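Local coordinates for protein enoyl-CoA hydratase (Mycolicibacterium smegmatis, PDB 7MCM) that probably catalyses the reversible hydration of 2-trans-enoyl-CoA to (3S)-3-hydroxyacyl-CoA in fatty acid metabolism, at residues G14-W19 against A200-A205; E106-A111 against E206-N211; G153-L158 against E169-G174. One frame throughout, in Å; residues are numbered along the deposited sequence.

Interaction 1: residues G14-W19 against A200-A205; sequences GRVQTW and AAHRLA
A single water joins H202 to T18: it lies 2.7 Å from NE2 of H202, at the imidazole edge and in the ring plane, and 3.0 Å from OG1 of T18. The hydroxyl is turned to the backbone N side of its own residue (chi1 -57°), which aims it at the ring, and the two side chains cross at about a right angle. T18 OG1 comes no nearer than 3.8 Å to H202 CE1, so the polar link across this contact is carried by the water. Two residues back along the strand, on the same face, the contact turns apolar. V16 straddles the methyl of A205, its CG1 3.9 Å and its CG2 4.0 Å from A205 CB.

This is helix-on-sheet packing in the crotonase fold. Helix 197-209 lies over the sheet, with the axes of 16-19 and 200-205 10.1 Å apart and 144° between their directions. V16 and T18 point to this helix, while the intervening Q17 goes to the other face, where Q17 and W19 pack on helix 33-48. There W19 NE1 donates to Q17 OE1 at 2.9 Å in a nearly straight bond that stays in the indole plane, although it meets the amide oxygen tilted from the carbonyl plane. Beside the contact, H202 also rests on I56 and A205 on V54, both from strand 54-59.

Interaction 2: residues E106-A111 against E206-N211; sequences EVPVIA and ERIAKN
P108 and I208 make the closer half of this buried contact: CG of the proline ring lies 4.2 Å from CG2 of I208, a methyl on the beta-branch of the isoleucine. The other branch of I208 reaches further. Its CG1 sits beside the backbone N (chi1 -62°) and the chain then runs on extended, which carries CD1 to 4.5 Å from CD1 of I110, methyl facing methyl. That second touch is looser, and no hydrogen bond crosses between 106-111 and 206-211. One isoleucine thus spans two residues of the strand's beginning, P108 just before it and I110 within it, both directed to the helix; V109 between them points away.

The outer side of 206-211 is quite different, with charges in place of methyls. The exposed K210 folds back so that NZ gives a 2.8 Å hydrogen bond to R207 O, lying in the carbonyl plane on a lone pair, which ties the lysine to a carbonyl three residues earlier. Both basic groups also reach another subunit: R207 NE and K210 NZ each form a salt bridge with D175 of that neighbouring chain, while R207 NH1 pairs with its E169. The same carboxylate of D175 therefore holds two side chains three positions apart, and T173 of that subunit packs on I208 from outside the contact.

Within the chain, further elements close round the pair. V216 of helix 213-226 touches both P108 and I208, V54 of strand 54-59 touches I208 and I110, and one turn back along helix 197-209 L204 and A205 meet I110, so I110 is packed by two successive turns of that helix.

Interaction 3: residues G153-L158 against E169-G174; sequences GGTWFL and EMTLTG
Two consecutive helices, 154-162 and 164-173, fold back on each other as a helical hairpin, and this contact lies inside it. The segments run nearly antiparallel, with 151° between their directions and axes 11.3 Å apart. L158 does most of the touching. Its CG stands anti to the backbone N (chi1 -172°), sending both methyls across to the partner helix: CD2 lies 4.0 Å from M170 CB and 3.8 Å from T171 OG1, while CD1 comes to 4.1 Å from M170 SD. The methionine chain bends at its last torsion (chi3 63°), and its sulfur lies about equally far from the two leucine methyls. One turn before L158, T155 CG2 only grazes T171 CG2 at 4.4 Å.

The T155 hydroxyl is hydrogen-bonded to the hydroxyl of S226 of another subunit, and E169 pairs with R166 of its own chain. T171 OG1 is hydrogen-bonded to A167 O in its own helix. With no hydrogen bond crossing between them, the two segments meet here through van der Waals contact alone, and the hydroxyl beside L158 is satisfied locally.

In the fold
Interactions 1 and 2 are neighbours, their centres 7 Å apart. Both use helix 197-209, first its middle and then its last part, against one sheet, and they touch directly: V16 CG2 lies 3.9 Å from A209 CB, and R15 CD is 3.8 Å from A209 O. Interaction 3 stands on the opposite side of the chain's centre, its own centre 28 Å from that of interaction 1 and 26 Å from that of interaction 2. Within one chain interactions 2 and 3 do not touch, their nearest atoms about 11 Å apart; between subunits, however, residues 206-211 of one copy pack against 169-174 of another, in a six-chain assembly consistent with crotonase-family oligomers.

Interaction 1: residues G14-W19 against A200-A205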
# COMPACT_ATOMS: atom_id res chain seq x y z
N GLY B 14 24.74 11.48 29.80
CA GLY B 14 23.85 12.58 29.47
C GLY B 14 22.58 12.08 28.82
O GLY B 14 21.84 11.29 29.42
N ARG B 15 22.32 12.49 27.58
CA ARG B 15 21.16 12.02 26.83
C ARG B 15 21.48 10.86 25.91
O ARG B 15 20.63 10.46 25.10
CB ARG B 15 20.54 13.17 26.04
CG ARG B 15 20.44 14.44 26.86
CD ARG B 15 19.60 15.49 26.17
NE ARG B 15 18.22 15.37 26.62
CZ ARG B 15 17.60 16.25 27.39
NH1 ARG B 15 18.20 17.35 27.81
NH2 ARG B 15 16.35 16.00 27.79
N VAL B 16 22.68 10.29 26.01
CA VAL B 16 23.11 9.20 25.14
C VAL B 16 23.29 7.95 25.98
O VAL B 16 24.06 7.96 26.95
CB VAL B 16 24.41 9.56 24.40
CG1 VAL B 16 24.83 8.42 23.47
CG2 VAL B 16 24.23 10.86 23.62
N GLN B 17 22.62 6.87 25.59
CA GLN B 17 22.83 5.56 26.19
C GLN B 17 23.64 4.71 25.23
O GLN B 17 23.43 4.76 24.02
CB GLN B 17 21.52 4.84 26.50
CG GLN B 17 20.87 5.19 27.80
CD GLN B 17 19.68 4.30 28.09
OE1 GLN B 17 19.25 3.52 27.24
NE2 GLN B 17 19.13 4.43 29.29
N THR B 18 24.56 3.93 25.78
CA THR B 18 25.26 2.93 24.99
C THR B 18 24.79 1.55 25.43
O THR B 18 24.77 1.25 26.63
CB THR B 18 26.77 3.06 25.13
OG1 THR B 18 27.15 4.39 24.75
CG2 THR B 18 27.48 2.08 24.21
N TRP B 19 24.39 0.74 24.46
CA TRP B 19 24.02 -0.65 24.68
C TRP B 19 25.13 -1.51 24.08
O TRP B 19 25.40 -1.42 22.88
CB TRP B 19 22.69 -0.99 24.01
CG TRP B 19 21.52 -0.16 24.44
CD1 TRP B 19 21.49 0.79 25.43
CD2 TRP B 19 20.20 -0.20 23.89
NE1 TRP B 19 20.23 1.32 25.54
CE2 TRP B 19 19.42 0.73 24.60
CE3 TRP B 19 19.60 -0.95 22.87
CZ2 TRP B 19 18.07 0.94 24.32
CZ3 TRP B 19 18.26 -0.74 22.59
CH2 TRP B 19 17.51 0.20 23.31
N ALA B 200 33.88 8.38 17.54
CA ALA B 200 33.09 8.89 16.42
C ALA B 200 31.60 8.67 16.65
O ALA B 200 30.78 9.51 16.28
CB ALA B 200 33.52 8.22 15.12
N ALA B 201 31.24 7.53 17.24
CA ALA B 201 29.83 7.27 17.50
C ALA B 201 29.27 8.30 18.48
O ALA B 201 28.14 8.77 18.31
CB ALA B 201 29.64 5.86 18.05
N HIS B 202 30.06 8.68 19.48
CA HIS B 202 29.61 9.69 20.42
C HIS B 202 29.54 11.08 19.79
O HIS B 202 28.65 11.87 20.12
CB HIS B 202 30.50 9.71 21.66
CG HIS B 202 30.17 8.62 22.63
ND1 HIS B 202 29.11 8.71 23.50
CD2 HIS B 202 30.74 7.41 22.85
CE1 HIS B 202 29.05 7.61 24.23
NE2 HIS B 202 30.02 6.81 23.85
N ARG B 203 30.49 11.42 18.91
CA ARG B 203 30.37 12.70 18.21
C ARG B 203 29.09 12.75 17.40
O ARG B 203 28.33 13.73 17.46
CB ARG B 203 31.58 12.94 17.31
CG ARG B 203 32.83 13.36 18.04
CD ARG B 203 33.91 13.82 17.07
NE ARG B 203 34.31 12.74 16.17
CZ ARG B 203 35.34 11.92 16.38
NH1 ARG B 203 36.08 12.02 17.47
NH2 ARG B 203 35.63 11.00 15.47
N LEU B 204 28.79 11.68 16.65
CA LEU B 204 27.56 11.63 15.87
C LEU B 204 26.33 11.69 16.77
O LEU B 204 25.37 12.40 16.47
CB LEU B 204 27.55 10.36 15.01
CG LEU B 204 26.34 10.14 14.10
CD1 LEU B 204 26.15 11.30 13.14
CD2 LEU B 204 26.48 8.80 13.33
N ALA B 205 26.33 10.91 17.87
CA ALA B 205 25.22 10.95 18.82
C ALA B 205 25.00 12.35 19.39
O ALA B 205 23.86 12.78 19.57
CB ALA B 205 25.48 9.95 19.95
O HOH W 1 30.14 4.34 25.02

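Interaction 2: residues E106-A111 against E206-N211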
# COMPACT_ATOMS: atom_id res chain seq x y z
N GLU B 106 11.55 4.63 20.11
CA GLU B 106 11.30 6.02 19.74
C GLU B 106 12.57 6.84 19.59
O GLU B 106 12.51 7.95 19.05
CB GLU B 106 10.41 6.70 20.78
CG GLU B 106 9.14 5.97 21.06
CD GLU B 106 8.33 6.66 22.13
OE1 GLU B 106 8.69 7.80 22.50
OE2 GLU B 106 7.34 6.06 22.59
N VAL B 107 13.71 6.35 20.07
CA VAL B 107 14.92 7.16 19.98
C VAL B 107 15.77 6.64 18.83
O VAL B 107 15.73 5.43 18.52
CB VAL B 107 15.70 7.18 21.32
CG1 VAL B 107 14.74 7.38 22.50
CG2 VAL B 107 16.50 5.94 21.50
N PRO B 108 16.51 7.51 18.15
CA PRO B 108 17.43 7.06 17.10
C PRO B 108 18.48 6.11 17.66
O PRO B 108 18.96 6.28 18.79
CB PRO B 108 18.08 8.36 16.61
CG PRO B 108 17.26 9.47 17.15
CD PRO B 108 16.45 8.98 18.28
N VAL B 109 18.85 5.12 16.85
CA VAL B 109 19.85 4.11 17.20
C VAL B 109 20.99 4.15 16.20
O VAL B 109 20.77 3.97 14.99
CB VAL B 109 19.24 2.70 17.26
CG1 VAL B 109 20.31 1.70 17.66
CG2 VAL B 109 18.08 2.64 18.27
N ILE B 110 22.20 4.36 16.69
CA ILE B 110 23.41 4.32 15.87
C ILE B 110 24.10 2.97 16.09
O ILE B 110 24.45 2.63 17.22
CB ILE B 110 24.35 5.48 16.24
CG1 ILE B 110 23.72 6.82 15.86
CG2 ILE B 110 25.72 5.33 15.57
CD1 ILE B 110 24.31 7.97 16.70
N ALA B 111 24.28 2.19 15.02
CA ALA B 111 25.06 0.95 15.12
C ALA B 111 26.54 1.30 14.97
O ALA B 111 26.96 1.81 13.92
CB ALA B 111 24.65 -0.05 14.04
N GLU B 206 26.08 13.06 19.70
CA GLU B 206 25.96 14.41 20.26
C GLU B 206 25.41 15.42 19.26
O GLU B 206 24.80 16.41 19.66
CB GLU B 206 27.31 14.89 20.80
CG GLU B 206 27.50 14.54 22.28
CD GLU B 206 26.45 15.22 23.16
OE1 GLU B 206 26.00 16.35 22.82
OE2 GLU B 206 26.08 14.62 24.19
N ARG B 207 25.64 15.20 17.96
CA ARG B 207 25.03 16.08 16.96
C ARG B 207 23.51 15.95 16.95
O ARG B 207 22.81 16.88 16.54
CB ARG B 207 25.59 15.80 15.57
CG ARG B 207 27.04 16.23 15.31
CD ARG B 207 27.50 15.64 13.94
NE ARG B 207 26.61 16.04 12.85
CZ ARG B 207 26.50 15.42 11.68
NH1 ARG B 207 27.19 14.34 11.40
NH2 ARG B 207 25.66 15.92 10.77
N ILE B 208 22.99 14.80 17.37
CA ILE B 208 21.56 14.60 17.57
C ILE B 208 21.12 15.07 18.95
O ILE B 208 20.15 15.81 19.07
CB ILE B 208 21.20 13.11 17.37
CG1 ILE B 208 21.52 12.67 15.94
CG2 ILE B 208 19.75 12.84 17.75
CD1 ILE B 208 21.36 11.17 15.75
N ALA B 209 21.84 14.63 19.99
CA ALA B 209 21.40 14.84 21.36
C ALA B 209 21.41 16.31 21.78
O ALA B 209 20.79 16.65 22.78
CB ALA B 209 22.28 14.01 22.32
N LYS B 210 22.11 17.18 21.04
CA LYS B 210 22.10 18.61 21.36
C LYS B 210 20.72 19.24 21.14
O LYS B 210 20.45 20.31 21.70
CB LYS B 210 23.12 19.36 20.50
CG LYS B 210 22.77 19.40 18.99
CD LYS B 210 23.60 20.46 18.26
CE LYS B 210 23.25 20.60 16.77
NZ LYS B 210 23.73 19.45 15.95
N ASN B 211 19.85 18.60 20.33
CA ASN B 211 18.56 19.15 19.93
C ASN B 211 17.48 18.82 20.96
O ASN B 211 17.60 17.86 21.71
CB ASN B 211 18.18 18.60 18.55
CG ASN B 211 19.17 19.01 17.50
OD1 ASN B 211 19.64 18.19 16.68
ND2 ASN B 211 19.53 20.27 17.51

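Interaction 3: residues G153-L158 against E169-G174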
# COMPACT_ATOMS: atom_id res chain seq x y z
N GLY B 153 13.63 -10.56 9.04
CA GLY B 153 13.29 -9.34 8.32
C GLY B 153 14.44 -8.63 7.66
O GLY B 153 14.25 -7.52 7.11
N GLY B 154 15.64 -9.23 7.67
CA GLY B 154 16.78 -8.62 7.02
C GLY B 154 16.56 -8.31 5.55
O GLY B 154 17.11 -7.34 5.02
N THR B 155 15.76 -9.13 4.86
CA THR B 155 15.52 -8.84 3.44
C THR B 155 14.69 -7.58 3.23
O THR B 155 14.69 -7.03 2.13
CB THR B 155 14.83 -10.00 2.75
OG1 THR B 155 13.57 -10.23 3.39
CG2 THR B 155 15.68 -11.27 2.82
N TRP B 156 13.95 -7.12 4.24
CA TRP B 156 13.21 -5.87 4.11
C TRP B 156 14.12 -4.66 4.31
O TRP B 156 14.05 -3.69 3.55
CB TRP B 156 12.03 -5.85 5.09
CG TRP B 156 11.02 -4.75 4.86
CD1 TRP B 156 9.92 -4.80 4.05
CD2 TRP B 156 11.00 -3.46 5.49
NE1 TRP B 156 9.23 -3.61 4.13
CE2 TRP B 156 9.87 -2.77 5.00
CE3 TRP B 156 11.84 -2.82 6.40
CZ2 TRP B 156 9.55 -1.47 5.41
CZ3 TRP B 156 11.52 -1.52 6.81
CH2 TRP B 156 10.39 -0.87 6.31
N PHE B 157 15.03 -4.74 5.29
CA PHE B 157 15.88 -3.60 5.64
C PHE B 157 17.09 -3.46 4.72
O PHE B 157 17.51 -2.34 4.42
CB PHE B 157 16.34 -3.73 7.09
CG PHE B 157 15.23 -3.58 8.09
CD1 PHE B 157 14.83 -2.33 8.52
CD2 PHE B 157 14.60 -4.69 8.61
CE1 PHE B 157 13.81 -2.18 9.44
CE2 PHE B 157 13.57 -4.54 9.54
CZ PHE B 157 13.19 -3.29 9.94
N LEU B 158 17.67 -4.57 4.26
CA LEU B 158 18.94 -4.47 3.53
C LEU B 158 18.80 -3.69 2.23
O LEU B 158 19.68 -2.85 1.95
CB LEU B 158 19.52 -5.88 3.30
CG LEU B 158 20.94 -5.91 2.71
CD1 LEU B 158 21.95 -5.14 3.58
CD2 LEU B 158 21.42 -7.36 2.53
N GLU B 169 22.93 -9.25 -4.24
CA GLU B 169 24.27 -9.82 -4.22
C GLU B 169 24.62 -10.35 -2.83
O GLU B 169 25.09 -11.48 -2.69
CB GLU B 169 25.29 -8.78 -4.67
CG GLU B 169 26.72 -9.29 -4.58
CD GLU B 169 27.73 -8.26 -5.00
OE1 GLU B 169 27.33 -7.22 -5.55
OE2 GLU B 169 28.94 -8.50 -4.80
N MET B 170 24.37 -9.55 -1.78
CA MET B 170 24.73 -10.01 -0.44
C MET B 170 23.88 -11.20 -0.01
O MET B 170 24.38 -12.13 0.63
CB MET B 170 24.57 -8.88 0.58
CG MET B 170 25.55 -7.73 0.42
SD MET B 170 25.28 -6.40 1.61
CE MET B 170 25.60 -7.24 3.15
N THR B 171 22.59 -11.17 -0.32
CA THR B 171 21.69 -12.21 0.18
C THR B 171 21.83 -13.51 -0.61
O THR B 171 21.69 -14.60 -0.04
CB THR B 171 20.24 -11.71 0.12
OG1 THR B 171 20.16 -10.42 0.74
CG2 THR B 171 19.33 -12.67 0.86
N LEU B 172 22.08 -13.42 -1.91
CA LEU B 172 22.11 -14.61 -2.73
C LEU B 172 23.48 -15.27 -2.77
O LEU B 172 23.56 -16.48 -3.07
CB LEU B 172 21.66 -14.28 -4.17
CG LEU B 172 20.27 -13.65 -4.30
CD1 LEU B 172 20.02 -13.19 -5.75
CD2 LEU B 172 19.20 -14.64 -3.87
N THR B 173 24.55 -14.52 -2.53
CA THR B 173 25.86 -15.16 -2.38
C THR B 173 26.18 -15.47 -0.93
O THR B 173 26.85 -16.47 -0.66
CB THR B 173 26.96 -14.27 -2.97
OG1 THR B 173 27.17 -13.11 -2.13
CG2 THR B 173 26.60 -13.82 -4.39
N GLY B 174 25.71 -14.64 -0.00
CA GLY B 174 26.07 -14.75 1.39
C GLY B 174 27.48 -14.32 1.72
O GLY B 174 27.93 -14.53 2.86